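Local atomic coordinates of ribosomal RNA small subunit methyltransferase E (Legionella pneumophila, PDB entry 5O96), a protein that probably methylates N3 of a specific uridine in 16S ribosomal RNA of the assembled small subunit, using S-adenosylmethionine as methyl donor. Residues L85-S90 and L194-E199; I114-Q119 and G201-E206; A177-W182 and P217-P222. All blocks are in the same frame, centred on the assembly; numbering follows the deposited sequence.

Overall arrangement
Strand 82-88 brings in the first half of contact 1, the loop after strand 109-114 that of contact 2, and the loop after strand 170-174 that of contact 3. The second halves then return in the same order: 194-199 closes a loop of about a hundred residues on 85-90, 201-206 folds back on 114-119, and 217-222 reaches 177-182. No contact nests in another; each pair crosses. Contact 1 joins two inner strands of the six-stranded parallel sheet, contact 2 ties a turn to the start of helix 204-212, and contact 3 sets loop 177-182 against 216-218, an outermost strand within the chain. Contacts 1 and 2 touch through P198 and T115, and all three border the S-adenosylmethionine.

Contact 1. Residues L85-S90 and L194-E199; sequences LAQAIS and LIIGPE. With SAM (S-adenosylmethionine), chain I.
L85, A86 and Q87 lie beside L194, I195 and I196 in two parallel strands whose short axes approach to 4.9 Å at an angle of 10°. A86 makes hydrogen bonds with both its backbone N and O: A86 N donates to L194 O at 2.8 Å, and A86 O accepts from I196 N at 3.0 Å. A88 N continues the pattern to I196 O at 2.9 Å.

On the face that carries L85, Q87, L194 and I196, methyl L85 CD1 meets methyl I196 CD1 at 3.6 Å. Q87 sends CG anti to its backbone N (chi1 -177°) and then bends at chi2 (76°), which lays the amide against the I196 side chain. There Q87 OE1 sits 3.6 Å from I196 CB, a buried oxygen without a polar partner in the model, while NE2 makes a weak hydrogen bond to T227 O. On the other face A86 CB touches I195 CG1. Beyond the last bridge, Q87 with I196, A88 CB points toward the other segment and rests on the proline ring, 3.6 Å from P198 CD.

G197 O accepts from T227 OG1 and lies 3.3 Å from SAM C5'. G197, P198 and E199 pass along the cofactor just after strand 191-196, in the parallel sheet of a SPOUT methyltransferase domain.

Contact 2. Residues I114-Q119 and G201-E206; sequences ITERCQ and GFSDEE. With SAM (S-adenosylmethionine), chain I.
R117 lies along the backbone of G201 to S203, reaching it from the type I turn T115-C118. Its CB is 3.8 Å from G201 O. CG stands anti to the carbonyl carbon (chi1 -64°), and the chain runs extended from there to NE, so that CD stays beside the same oxygen, 3.7 Å from G201 O. NE passes near S203 N, and the flat end then lies over the peptide chain, with F202 O and S203 N on one face of the guanidinium. NH1 comes within 3.3 Å of F202 O, but at an angle too poor for a hydrogen bond; its bond goes to G200 O. At the tip, R117 NH2 ends 3.5 Å from S203 CA.

E206 holds the turn at E116. E116 N donates to E206 OE2 at 2.7 Å, meeting that oxygen on its syn side but 33° out of the carboxylate plane. Beside it, E116 CB packs against the same carboxylate, and E116 OE1 comes to 4.0 Å from E205 OE1, a pair of like charges that probably repel weakly. One water links both segments: it accepts from T115 OG1 and R117 N and donates to G201 O and E206 OE1. T115 CG2 approaches the F202 ring obliquely.

E206 OE1 takes two hydrogen bonds, one from the water and one from S203 N, at 2.9 Å, on its anti lone pair. E206 N returns a bond to S203 OG at 3.0 Å. These reciprocal bonds between S203 and E206 are a capping box, with S203 as N-cap of helix 204-212, just after the G201 backbone that borders the cofactor ribose.

Contact 3. Residues A177-W182 and P217-P222; sequences AFSKTW and PLSLGP. With SAM (S-adenosylmethionine), chain I.
K180 and L218 form a single backbone bridge, in which K180 N donates to P217 O at 2.9 Å and S219 N donates to K180 O at 3.1 Å. The second bond is skewed: S219 N stands above the carbonyl plane of K180, 49° out of it. P217 turns its ring toward the loop, CB against A177 O and CG 3.1 Å from F178 O. S179 OG lies 3.2 Å from S219 CB. L218 heads away from the loop at CB, but with CG anti to its backbone N (chi1 173°) it brings CD1 back to 3.7 Å from W182 N.

Two waters bridge the segments, one between side chains and one between backbones. The first donates to S179 OG and is hydrogen-bonded to S219 OG; the second accepts from W182 N and donates to S219 O at 2.6 Å.

Strand 216-218 is an outermost strand of the parallel sheet within this chain, joined to strand 170-174 by backbone hydrogen bonding between L218 and I173. The turn after it belongs to the cofactor pocket of the SPOUT fold, whose C-terminal region forms a trefoil knot. SAM N6 donates to G221 O at 2.9 Å, and L220 N lies 3.2 Å from SAM N1, so the backbone of L220 and G221 lies beside N1 and N6 of the adenine.

Further out, P217 O takes a second bond, from Y185 OH, and S179 OG is hydrogen-bonded to P176 O. T181 OG1 is hydrogen-bonded to R183 N. W182 packs on V237 and A241 of helix 227-242, and its NE1 is hydrogen-bonded to A240 O of the second subunit, whose L245 also touches T181 and W182.

Contact 1. Residues L85-S90 and L194-E199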
loop_
_atom_site.group_PDB
_atom_site.type_symbol
_atom_site.label_atom_id
_atom_site.label_comp_id
_atom_site.label_asym_id
_atom_site.label_seq_id
_atom_site.Cartn_x
_atom_site.Cartn_y
_atom_site.Cartn_z
ATOM N N LEU A 85 1.830 10.417 -11.629
ATOM C CA LEU A 85 2.803 9.421 -11.194
ATOM C C LEU A 85 3.623 8.957 -12.381
ATOM O O LEU A 85 3.077 8.518 -13.398
ATOM C CB LEU A 85 2.109 8.218 -10.552
ATOM C CG LEU A 85 2.931 6.974 -10.146
ATOM C CD1 LEU A 85 3.978 7.280 -9.085
ATOM C CD2 LEU A 85 2.009 5.821 -9.654
ATOM N N ALA A 86 4.929 9.043 -12.259
ATOM C CA ALA A 86 5.812 8.378 -13.203
ATOM C C ALA A 86 6.467 7.227 -12.445
ATOM O O ALA A 86 7.336 7.455 -11.599
ATOM C CB ALA A 86 6.836 9.348 -13.788
ATOM N N GLN A 87 6.041 5.997 -12.737
ATOM C CA GLN A 87 6.423 4.820 -11.964
ATOM C C GLN A 87 7.382 3.970 -12.793
ATOM O O GLN A 87 7.023 3.502 -13.879
ATOM C CB GLN A 87 5.177 4.018 -11.563
ATOM C CG GLN A 87 5.456 2.772 -10.675
ATOM C CD GLN A 87 5.757 3.126 -9.231
ATOM O OE1 GLN A 87 5.435 4.208 -8.783
ATOM N NE2 GLN A 87 6.381 2.220 -8.500
ATOM N N ALA A 88 8.602 3.786 -12.296
ATOM C CA ALA A 88 9.521 2.827 -12.911
ATOM C C ALA A 88 8.851 1.477 -13.093
ATOM O O ALA A 88 8.200 0.984 -12.178
ATOM C CB ALA A 88 10.756 2.659 -12.036
ATOM N N ILE A 89 9.025 0.871 -14.270
ATOM C CA ILE A 89 8.372 -0.412 -14.556
ATOM C C ILE A 89 9.028 -1.542 -13.761
ATOM O O ILE A 89 10.242 -1.755 -13.823
ATOM C CB ILE A 89 8.407 -0.729 -16.052
ATOM C CG1 ILE A 89 7.819 0.440 -16.841
ATOM C CG2 ILE A 89 7.718 -2.080 -16.319
ATOM C CD1 ILE A 89 7.623 0.184 -18.289
ATOM N N SER A 90 8.220 -2.277 -13.018
ATOM C CA SER A 90 8.624 -3.485 -12.324
ATOM C C SER A 90 7.927 -4.660 -12.984
ATOM O O SER A 90 6.894 -4.499 -13.639
ATOM C CB SER A 90 8.275 -3.427 -10.828
ATOM O OG SER A 90 8.937 -2.355 -10.180
ATOM N N LEU A 194 5.496 13.236 -9.869
ATOM C CA LEU A 194 6.155 12.400 -8.870
ATOM C C LEU A 194 6.843 11.235 -9.557
ATOM O O LEU A 194 6.170 10.383 -10.160
ATOM C CB LEU A 194 5.141 11.880 -7.843
ATOM C CG LEU A 194 5.635 10.885 -6.788
ATOM C CD1 LEU A 194 6.620 11.522 -5.817
ATOM C CD2 LEU A 194 4.466 10.297 -6.026
ATOM N N ILE A 195 8.172 11.182 -9.450
ATOM C CA ILE A 195 8.956 10.076 -10.000
ATOM C C ILE A 195 9.309 9.084 -8.888
ATOM O O ILE A 195 9.838 9.466 -7.828
ATOM C CB ILE A 195 10.216 10.593 -10.715
ATOM C CG1 ILE A 195 9.834 11.481 -11.900
ATOM C CG2 ILE A 195 11.078 9.426 -11.211
ATOM C CD1 ILE A 195 11.069 12.134 -12.578
ATOM N N ILE A 196 8.988 7.807 -9.112
ATOM C CA ILE A 196 9.384 6.728 -8.209
ATOM C C ILE A 196 10.138 5.694 -9.022
ATOM O O ILE A 196 9.661 5.248 -10.072
ATOM C CB ILE A 196 8.183 6.110 -7.474
ATOM C CG1 ILE A 196 7.683 7.131 -6.441
ATOM C CG2 ILE A 196 8.613 4.794 -6.766
ATOM C CD1 ILE A 196 6.257 7.233 -6.352
ATOM N N GLY A 197 11.327 5.347 -8.556
ATOM C CA GLY A 197 12.253 4.579 -9.337
ATOM C C GLY A 197 12.184 3.113 -9.021
ATOM O O GLY A 197 11.406 2.665 -8.178
ATOM N N PRO A 198 12.991 2.336 -9.713
ATOM C CA PRO A 198 12.914 0.881 -9.618
ATOM C C PRO A 198 13.697 0.439 -8.392
ATOM O O PRO A 198 14.338 1.258 -7.732
ATOM C CB PRO A 198 13.590 0.418 -10.907
ATOM C CG PRO A 198 14.678 1.451 -11.084
ATOM C CD PRO A 198 14.063 2.771 -10.619
ATOM N N GLU A 199 13.695 -0.878 -8.154
ATOM C CA GLU A 199 14.327 -1.411 -6.956
ATOM C C GLU A 199 15.755 -0.916 -6.805
ATOM O O GLU A 199 16.142 -0.431 -5.734
ATOM C CB GLU A 199 14.275 -2.935 -6.910
ATOM C CG GLU A 199 14.813 -3.454 -5.564
ATOM C CD GLU A 199 15.017 -4.969 -5.505
ATOM O OE1 GLU A 199 14.279 -5.707 -6.197
ATOM O OE2 GLU A 199 15.919 -5.421 -4.758
HETATM N N SAM I . 13.461 -0.904 -2.360
HETATM C CA SAM I . 12.466 -1.058 -3.418
HETATM C C SAM I . 12.106 -2.482 -3.902
HETATM O O SAM I . 12.371 -3.489 -3.265
HETATM O OXT SAM I . 11.503 -2.686 -4.956
HETATM C CB SAM I . 12.957 -0.262 -4.585
HETATM C CG SAM I . 12.269 0.952 -5.156
HETATM S SD SAM I . 12.734 2.353 -4.187
HETATM C CE SAM I . 11.150 3.093 -3.788
HETATM C "C5'" SAM I . 13.304 3.412 -5.536
HETATM C "C4'" SAM I . 14.319 4.380 -4.977
HETATM O "O4'" SAM I . 13.606 5.250 -4.119
HETATM C "C3'" SAM I . 15.296 3.644 -4.070
HETATM O "O3'" SAM I . 16.508 3.286 -4.682
HETATM C "C2'" SAM I . 15.591 4.626 -2.971
HETATM O "O2'" SAM I . 16.786 5.281 -3.308
HETATM C "C1'" SAM I . 14.433 5.604 -3.027
HETATM N N9 SAM I . 13.800 5.512 -1.705
HETATM C C8 SAM I . 13.216 4.415 -1.096
HETATM N N7 SAM I . 12.795 4.769 0.134
HETATM C C5 SAM I . 13.110 6.075 0.318
HETATM C C6 SAM I . 12.912 6.919 1.380
HETATM N N6 SAM I . 12.331 6.448 2.466
HETATM N N1 SAM I . 13.366 8.218 1.302
HETATM C C2 SAM I . 13.989 8.682 0.163
HETATM N N3 SAM I . 14.183 7.827 -0.914
HETATM C C4 SAM I . 13.750 6.547 -0.818
#

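Contact 2. Residues I114-Q119 and G201-E206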
loop_
_atom_site.group_PDB
_atom_site.type_symbol
_atom_site.label_atom_id
_atom_site.label_comp_id
_atom_site.label_asym_id
_atom_site.label_seq_id
_atom_site.Cartn_x
_atom_site.Cartn_y
_atom_site.Cartn_z
ATOM N N ILE A 114 10.707 3.909 -18.003
ATOM C CA ILE A 114 11.850 3.030 -18.223
ATOM C C ILE A 114 13.096 3.780 -17.763
ATOM O O ILE A 114 13.413 4.856 -18.287
ATOM C CB ILE A 114 11.946 2.588 -19.695
ATOM C CG1 ILE A 114 10.619 1.975 -20.133
ATOM C CG2 ILE A 114 13.029 1.546 -19.890
ATOM C CD1 ILE A 114 10.608 1.531 -21.581
ATOM N N THR A 115 13.762 3.259 -16.734
ATOM C CA THR A 115 14.938 3.890 -16.152
ATOM C C THR A 115 16.108 2.921 -16.218
ATOM O O THR A 115 15.934 1.729 -16.462
ATOM C CB THR A 115 14.715 4.302 -14.698
ATOM O OG1 THR A 115 14.663 3.123 -13.890
ATOM C CG2 THR A 115 13.432 5.061 -14.546
ATOM N N GLU A 116 17.310 3.455 -15.975
ATOM C CA GLU A 116 18.537 2.696 -16.204
ATOM C C GLU A 116 18.488 1.338 -15.525
ATOM O O GLU A 116 18.780 0.309 -16.144
ATOM C CB GLU A 116 19.745 3.491 -15.718
ATOM C CG GLU A 116 21.090 2.858 -16.068
ATOM C CD GLU A 116 22.264 3.795 -15.813
ATOM O OE1 GLU A 116 22.259 4.917 -16.370
ATOM O OE2 GLU A 116 23.177 3.415 -15.047
ATOM N N ARG A 117 18.071 1.309 -14.264
ATOM C CA ARG A 117 18.186 0.108 -13.458
ATOM C C ARG A 117 16.883 -0.680 -13.400
ATOM O O ARG A 117 16.709 -1.513 -12.505
ATOM C CB ARG A 117 18.680 0.484 -12.061
ATOM C CG ARG A 117 20.087 1.076 -12.099
ATOM C CD ARG A 117 20.516 1.609 -10.752
ATOM N NE ARG A 117 21.785 2.320 -10.814
ATOM C CZ ARG A 117 22.341 2.942 -9.777
ATOM N NH1 ARG A 117 21.740 2.938 -8.592
ATOM N NH2 ARG A 117 23.499 3.566 -9.922
ATOM N N CYS A 118 15.961 -0.419 -14.323
ATOM C CA CYS A 118 14.808 -1.282 -14.467
ATOM C C CYS A 118 15.266 -2.635 -14.991
ATOM O O CYS A 118 16.193 -2.727 -15.801
ATOM C CB CYS A 118 13.770 -0.645 -15.397
ATOM S SG CYS A 118 12.877 0.767 -14.636
ATOM N N GLN A 119 14.650 -3.692 -14.482
ATOM C CA GLN A 119 14.962 -5.055 -14.892
ATOM C C GLN A 119 13.751 -5.631 -15.618
ATOM O O GLN A 119 12.998 -6.447 -15.080
ATOM C CB GLN A 119 15.347 -5.900 -13.677
ATOM C CG GLN A 119 16.583 -5.424 -12.932
ATOM C CD GLN A 119 16.696 -6.056 -11.555
ATOM O OE1 GLN A 119 15.694 -6.223 -10.853
ATOM N NE2 GLN A 119 17.917 -6.418 -11.164
ATOM N N GLY A 201 17.023 1.760 -7.568
ATOM C CA GLY A 201 17.221 3.208 -7.541
ATOM C C GLY A 201 17.661 3.840 -8.859
ATOM O O GLY A 201 17.371 3.343 -9.949
ATOM N N PHE A 202 18.361 4.978 -8.742
ATOM C CA PHE A 202 18.760 5.824 -9.863
ATOM C C PHE A 202 20.267 6.013 -9.905
ATOM O O PHE A 202 20.921 6.120 -8.863
ATOM C CB PHE A 202 18.163 7.237 -9.780
ATOM C CG PHE A 202 16.685 7.281 -9.845
ATOM C CD1 PHE A 202 16.038 7.350 -11.068
ATOM C CD2 PHE A 202 15.933 7.287 -8.688
ATOM C CE1 PHE A 202 14.666 7.427 -11.125
ATOM C CE2 PHE A 202 14.551 7.347 -8.744
ATOM C CZ PHE A 202 13.923 7.412 -9.960
ATOM N N SER A 203 20.798 6.146 -11.120
ATOM C CA SER A 203 22.203 6.464 -11.307
ATOM C C SER A 203 22.456 7.948 -11.069
ATOM O O SER A 203 21.559 8.790 -11.193
ATOM C CB SER A 203 22.657 6.113 -12.716
ATOM O OG SER A 203 22.387 7.184 -13.604
ATOM N N ASP A 204 23.712 8.270 -10.744
ATOM C CA ASP A 204 24.053 9.666 -10.490
ATOM C C ASP A 204 23.817 10.518 -11.726
ATOM O O ASP A 204 23.436 11.688 -11.610
ATOM C CB ASP A 204 25.504 9.779 -10.019
ATOM C CG ASP A 204 25.699 9.287 -8.589
ATOM O OD1 ASP A 204 24.810 8.583 -8.077
ATOM O OD2 ASP A 204 26.738 9.608 -7.972
ATOM N N GLU A 205 24.013 9.940 -12.912
ATOM C CA GLU A 205 23.719 10.651 -14.149
ATOM C C GLU A 205 22.234 10.958 -14.275
ATOM O O GLU A 205 21.861 12.050 -14.718
ATOM C CB GLU A 205 24.188 9.823 -15.343
ATOM C CG GLU A 205 23.931 10.483 -16.686
ATOM C CD GLU A 205 24.211 9.549 -17.852
ATOM O OE1 GLU A 205 23.725 8.397 -17.812
ATOM O OE2 GLU A 205 24.923 9.954 -18.797
ATOM N N GLU A 206 21.370 9.987 -13.921
ATOM C CA GLU A 206 19.923 10.201 -13.958
ATOM C C GLU A 206 19.500 11.286 -12.978
ATOM O O GLU A 206 18.646 12.124 -13.294
ATOM C CB GLU A 206 19.183 8.896 -13.650
ATOM C CG GLU A 206 19.209 7.823 -14.757
ATOM C CD GLU A 206 18.519 6.504 -14.311
ATOM O OE1 GLU A 206 18.811 6.016 -13.198
ATOM O OE2 GLU A 206 17.679 5.965 -15.065
HETATM N N SAM I . 13.461 -0.904 -2.360
HETATM C CA SAM I . 12.466 -1.058 -3.418
HETATM C C SAM I . 12.106 -2.482 -3.902
HETATM O O SAM I . 12.371 -3.489 -3.265
HETATM O OXT SAM I . 11.503 -2.686 -4.956
HETATM C CB SAM I . 12.957 -0.262 -4.585
HETATM C CG SAM I . 12.269 0.952 -5.156
HETATM S SD SAM I . 12.734 2.353 -4.187
HETATM C CE SAM I . 11.150 3.093 -3.788
HETATM C "C5'" SAM I . 13.304 3.412 -5.536
HETATM C "C4'" SAM I . 14.319 4.380 -4.977
HETATM O "O4'" SAM I . 13.606 5.250 -4.119
HETATM C "C3'" SAM I . 15.296 3.644 -4.070
HETATM O "O3'" SAM I . 16.508 3.286 -4.682
HETATM C "C2'" SAM I . 15.591 4.626 -2.971
HETATM O "O2'" SAM I . 16.786 5.281 -3.308
HETATM C "C1'" SAM I . 14.433 5.604 -3.027
HETATM N N9 SAM I . 13.800 5.512 -1.705
HETATM C C8 SAM I . 13.216 4.415 -1.096
HETATM N N7 SAM I . 12.795 4.769 0.134
HETATM C C5 SAM I . 13.110 6.075 0.318
HETATM C C6 SAM I . 12.912 6.919 1.380
HETATM N N6 SAM I . 12.331 6.448 2.466
HETATM N N1 SAM I . 13.366 8.218 1.302
HETATM C C2 SAM I . 13.989 8.682 0.163
HETATM N N3 SAM I . 14.183 7.827 -0.914
HETATM C C4 SAM I . 13.750 6.547 -0.818
HETATM O O HOH W 1 17.325 3.725 -12.815
#

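Contact 3. Residues A177-W182 and P217-P222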
loop_
_atom_site.group_PDB
_atom_site.type_symbol
_atom_site.label_atom_id
_atom_site.label_comp_id
_atom_site.label_asym_id
_atom_site.label_seq_id
_atom_site.Cartn_x
_atom_site.Cartn_y
_atom_site.Cartn_z
ATOM N N ALA A 177 19.220 11.435 -1.549
ATOM C CA ALA A 177 20.348 12.358 -1.491
ATOM C C ALA A 177 19.823 13.784 -1.492
ATOM O O ALA A 177 19.046 14.154 -2.373
ATOM C CB ALA A 177 21.303 12.123 -2.677
ATOM N N PHE A 178 20.204 14.561 -0.471
ATOM C CA PHE A 178 19.758 15.941 -0.327
ATOM C C PHE A 178 18.239 16.043 -0.228
ATOM O O PHE A 178 17.655 17.063 -0.575
ATOM C CB PHE A 178 20.277 16.811 -1.480
ATOM C CG PHE A 178 21.744 16.968 -1.470
ATOM C CD1 PHE A 178 22.560 16.064 -2.151
ATOM C CD2 PHE A 178 22.320 17.988 -0.742
ATOM C CE1 PHE A 178 23.939 16.191 -2.112
ATOM C CE2 PHE A 178 23.703 18.119 -0.683
ATOM C CZ PHE A 178 24.520 17.222 -1.375
ATOM N N SER A 179 17.582 14.996 0.242
ATOM C CA SER A 179 16.127 14.964 0.264
ATOM C C SER A 179 15.544 15.795 1.411
ATOM O O SER A 179 16.172 16.021 2.451
ATOM C CB SER A 179 15.632 13.528 0.395
ATOM O OG SER A 179 15.948 13.010 1.676
ATOM N N LYS A 180 14.310 16.230 1.218
ATOM C CA LYS A 180 13.569 16.921 2.248
ATOM C C LYS A 180 12.197 16.266 2.375
ATOM O O LYS A 180 11.704 15.622 1.441
ATOM C CB LYS A 180 13.449 18.408 1.914
ATOM C CG LYS A 180 14.798 19.098 1.721
ATOM C CD LYS A 180 14.619 20.428 1.000
ATOM C CE LYS A 180 15.838 21.355 1.106
ATOM N NZ LYS A 180 15.465 22.734 0.687
ATOM N N THR A 181 11.565 16.457 3.536
ATOM C CA THR A 181 10.260 15.858 3.751
ATOM C C THR A 181 9.192 16.700 3.092
ATOM O O THR A 181 9.437 17.821 2.629
ATOM C CB THR A 181 9.939 15.719 5.234
ATOM O OG1 THR A 181 9.636 17.015 5.763
ATOM C CG2 THR A 181 11.127 15.156 5.975
ATOM N N TRP A 182 7.977 16.155 3.084
ATOM C CA TRP A 182 6.855 16.851 2.479
ATOM C C TRP A 182 6.629 18.235 3.080
ATOM O O TRP A 182 6.065 19.096 2.409
ATOM C CB TRP A 182 5.595 16.025 2.625
ATOM C CG TRP A 182 5.087 15.951 4.020
ATOM C CD1 TRP A 182 5.407 15.029 4.948
ATOM C CD2 TRP A 182 4.155 16.842 4.638
ATOM N NE1 TRP A 182 4.728 15.275 6.119
ATOM C CE2 TRP A 182 3.947 16.381 5.949
ATOM C CE3 TRP A 182 3.482 17.994 4.207
ATOM C CZ2 TRP A 182 3.090 17.029 6.844
ATOM C CZ3 TRP A 182 2.642 18.640 5.079
ATOM C CH2 TRP A 182 2.444 18.154 6.391
ATOM N N PRO A 217 14.274 16.421 -4.495
ATOM C CA PRO A 217 14.311 15.118 -3.799
ATOM C C PRO A 217 13.436 15.076 -2.549
ATOM O O PRO A 217 13.606 15.847 -1.603
ATOM C CB PRO A 217 15.791 14.954 -3.449
ATOM C CG PRO A 217 16.277 16.359 -3.244
ATOM C CD PRO A 217 15.488 17.210 -4.243
ATOM N N LEU A 218 12.518 14.125 -2.539
ATOM C CA LEU A 218 11.584 13.888 -1.447
ATOM C C LEU A 218 11.948 12.606 -0.699
ATOM O O LEU A 218 12.131 11.564 -1.330
ATOM C CB LEU A 218 10.170 13.748 -2.013
ATOM C CG LEU A 218 9.096 13.326 -0.996
ATOM C CD1 LEU A 218 8.773 14.563 -0.202
ATOM C CD2 LEU A 218 7.851 12.695 -1.692
ATOM N N SER A 219 12.016 12.672 0.630
ATOM C CA SER A 219 12.175 11.478 1.465
ATOM C C SER A 219 10.838 10.996 2.027
ATOM O O SER A 219 9.868 11.760 2.160
ATOM C CB SER A 219 13.124 11.747 2.626
ATOM O OG SER A 219 12.655 12.885 3.345
ATOM N N LEU A 220 10.810 9.710 2.396
ATOM C CA LEU A 220 9.655 9.111 3.065
ATOM C C LEU A 220 10.132 8.273 4.252
ATOM O O LEU A 220 9.825 7.092 4.378
ATOM C CB LEU A 220 8.796 8.270 2.112
ATOM C CG LEU A 220 8.140 9.091 0.989
ATOM C CD1 LEU A 220 7.506 8.169 -0.022
ATOM C CD2 LEU A 220 7.086 10.031 1.552
ATOM N N GLY A 221 10.861 8.918 5.156
ATOM C CA GLY A 221 11.334 8.277 6.360
ATOM C C GLY A 221 12.664 7.576 6.167
ATOM O O GLY A 221 13.168 7.447 5.052
ATOM N N PRO A 222 13.230 7.073 7.264
ATOM C CA PRO A 222 14.579 6.493 7.243
ATOM C C PRO A 222 14.628 5.035 6.840
ATOM O O PRO A 222 15.715 4.452 6.860
ATOM C CB PRO A 222 15.015 6.640 8.702
ATOM C CG PRO A 222 13.702 6.516 9.489
ATOM C CD PRO A 222 12.663 7.140 8.630
HETATM N N SAM I . 13.461 -0.904 -2.360
HETATM C CA SAM I . 12.466 -1.058 -3.418
HETATM C C SAM I . 12.106 -2.482 -3.902
HETATM O O SAM I . 12.371 -3.489 -3.265
HETATM O OXT SAM I . 11.503 -2.686 -4.956
HETATM C CB SAM I . 12.957 -0.262 -4.585
HETATM C CG SAM I . 12.269 0.952 -5.156
HETATM S SD SAM I . 12.734 2.353 -4.187
HETATM C CE SAM I . 11.150 3.093 -3.788
HETATM C "C5'" SAM I . 13.304 3.412 -5.536
HETATM C "C4'" SAM I . 14.319 4.380 -4.977
HETATM O "O4'" SAM I . 13.606 5.250 -4.119
HETATM C "C3'" SAM I . 15.296 3.644 -4.070
HETATM O "O3'" SAM I . 16.508 3.286 -4.682
HETATM C "C2'" SAM I . 15.591 4.626 -2.971
HETATM O "O2'" SAM I . 16.786 5.281 -3.308
HETATM C "C1'" SAM I . 14.433 5.604 -3.027
HETATM N N9 SAM I . 13.800 5.512 -1.705
HETATM C C8 SAM I . 13.216 4.415 -1.096
HETATM N N7 SAM I . 12.795 4.769 0.134
HETATM C C5 SAM I . 13.110 6.075 0.318
HETATM C C6 SAM I . 12.912 6.919 1.380
HETATM N N6 SAM I . 12.331 6.448 2.466
HETATM N N1 SAM I . 13.366 8.218 1.302
HETATM C C2 SAM I . 13.989 8.682 0.163
HETATM N N3 SAM I . 14.183 7.827 -0.914
HETATM C C4 SAM I . 13.750 6.547 -0.818
HETATM O O HOH W 2 14.740 14.429 4.104
HETATM O O HOH W 3 8.113 13.238 3.484
#